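Local atomic coordinates of hyaluronidase (Streptomyces koganeiensis, PDB entry 4UFQ), a protein that probably degrades hyaluronan by cleaving its glycosidic bonds. Residues 203-206 and 210-213. Sequence-based numbering, arbitrary orientation.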
loop_
_atom_site.group_PDB
_atom_site.type_symbol
_atom_site.label_atom_id
_atom_site.label_comp_id
_atom_site.label_asym_id
_atom_site.label_seq_id
_atom_site.Cartn_x
_atom_site.Cartn_y
_atom_site.Cartn_z
ATOM N N LEU B 203 -28.801 3.766 21.167
ATOM C CA LEU B 203 -29.020 2.689 22.133
ATOM C C LEU B 203 -27.715 2.041 22.541
ATOM O O LEU B 203 -26.764 2.023 21.750
ATOM C CB LEU B 203 -29.940 1.606 21.547
ATOM C CG LEU B 203 -31.450 1.881 21.494
ATOM C CD1 LEU B 203 -31.800 2.958 20.515
ATOM C CD2 LEU B 203 -32.244 0.611 21.173
ATOM N N TRP B 204 -27.666 1.470 23.742
ATOM C CA TRP B 204 -26.552 0.636 24.203
ATOM C C TRP B 204 -27.086 -0.674 24.722
ATOM O O TRP B 204 -28.008 -0.712 25.554
ATOM C CB TRP B 204 -25.827 1.301 25.368
ATOM C CG TRP B 204 -24.699 0.536 26.071
ATOM C CD1 TRP B 204 -24.741 -0.030 27.315
ATOM C CD2 TRP B 204 -23.348 0.381 25.610
ATOM N NE1 TRP B 204 -23.517 -0.535 27.643
ATOM C CE2 TRP B 204 -22.641 -0.300 26.613
ATOM C CE3 TRP B 204 -22.683 0.729 24.436
ATOM C CZ2 TRP B 204 -21.287 -0.599 26.496
ATOM C CZ3 TRP B 204 -21.348 0.424 24.320
ATOM C CH2 TRP B 204 -20.674 -0.257 25.326
ATOM N N ARG B 205 -26.501 -1.762 24.234
ATOM C CA ARG B 205 -26.650 -3.082 24.819
ATOM C C ARG B 205 -25.410 -3.377 25.653
ATOM O O ARG B 205 -24.303 -3.402 25.113
ATOM C CB ARG B 205 -26.841 -4.143 23.738
ATOM C CG ARG B 205 -26.675 -5.578 24.264
ATOM C CD ARG B 205 -26.905 -6.633 23.199
ATOM N NE ARG B 205 -28.322 -6.931 23.102
ATOM C CZ ARG B 205 -28.962 -7.844 23.822
ATOM N NH1 ARG B 205 -28.328 -8.590 24.710
ATOM N NH2 ARG B 205 -30.271 -8.003 23.661
ATOM N N GLY B 206 -25.574 -3.566 26.952
ATOM C CA GLY B 206 -24.461 -3.900 27.820
ATOM C C GLY B 206 -24.173 -5.381 27.903
ATOM O O GLY B 206 -24.953 -6.240 27.438
ATOM N N THR B 210 -28.606 -5.716 29.192
ATOM C CA THR B 210 -29.530 -4.589 29.341
ATOM C C THR B 210 -29.476 -3.700 28.134
ATOM O O THR B 210 -28.380 -3.326 27.690
ATOM C CB THR B 210 -29.209 -3.752 30.580
ATOM O OG1 THR B 210 -29.063 -4.622 31.709
ATOM C CG2 THR B 210 -30.305 -2.704 30.842
ATOM N N VAL B 211 -30.639 -3.341 27.595
ATOM C CA VAL B 211 -30.732 -2.458 26.435
ATOM C C VAL B 211 -31.358 -1.141 26.868
ATOM O O VAL B 211 -32.464 -1.132 27.416
ATOM C CB VAL B 211 -31.523 -3.127 25.299
ATOM C CG1 VAL B 211 -31.544 -2.233 24.095
ATOM C CG2 VAL B 211 -30.876 -4.473 24.931
ATOM N N THR B 212 -30.637 -0.053 26.664
ATOM C CA THR B 212 -31.039 1.292 27.082
ATOM C C THR B 212 -31.107 2.225 25.892
ATOM O O THR B 212 -30.177 2.272 25.093
ATOM C CB THR B 212 -30.007 1.855 28.050
ATOM O OG1 THR B 212 -29.910 0.999 29.189
ATOM C CG2 THR B 212 -30.388 3.252 28.538
ATOM N N THR B 213 -32.216 2.960 25.738
ATOM C CA THR B 213 -32.287 4.051 24.764
ATOM C C THR B 213 -31.704 5.298 25.434
ATOM O O THR B 213 -32.312 5.869 26.364
ATOM C CB THR B 213 -33.728 4.284 24.287
ATOM O OG1 THR B 213 -34.252 3.089 23.693
ATOM C CG2 THR B 213 -33.768 5.380 23.236
#
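Strands 201-206 and 211-215 form an antiparallel beta hairpin close to the C-terminus, and Trp204 pairs with Thr212 in its middle part. Two backbone bonds close this hydrogen-bonded pair: Trp204 N to Thr212 O at 3.0 Å, and Thr212 N to Trp204 O at 2.9 Å. Towards the turn, Gly206 N gives a nearly straight bond to Thr210 O (2.9 Å, 167° at the hydrogen). Each of these acceptors also takes a CA-H...O contact; that from Val211 CA to Trp204 O is 3.4 Å.

Leu203, Arg205, Val211 and Thr213 share one face of the sheet. The side chains of Leu203 and Thr213 run alongside each other in the same direction, with Leu203 CG 3.8 Å from Thr213 OG1. The two methyls of Val211 serve different neighbours. Val211 CG1, anti to the backbone N (chi1 -177°), meets Leu203 CD2 at 4.1 Å. Val211 CG2 sits over one face of the Arg205 guanidinium, 3.8 Å from Arg205 NH2. Arg205 reaches this place through a bend at chi3 (-85°), and its NE makes a weak hydrogen bond to Pro184 O.

Trp204 and Thr212 occupy the other face, where both pack on Pro216 of the second subunit. Trp204 NE1 bonds to Gly200 O and Thr210 OG1 to Ala217 OXT, both of that subunit. Within the chain, strand 201-206 is the middle of a three-stranded antiparallel sheet, with strands 193-198 and 211-215 on either side.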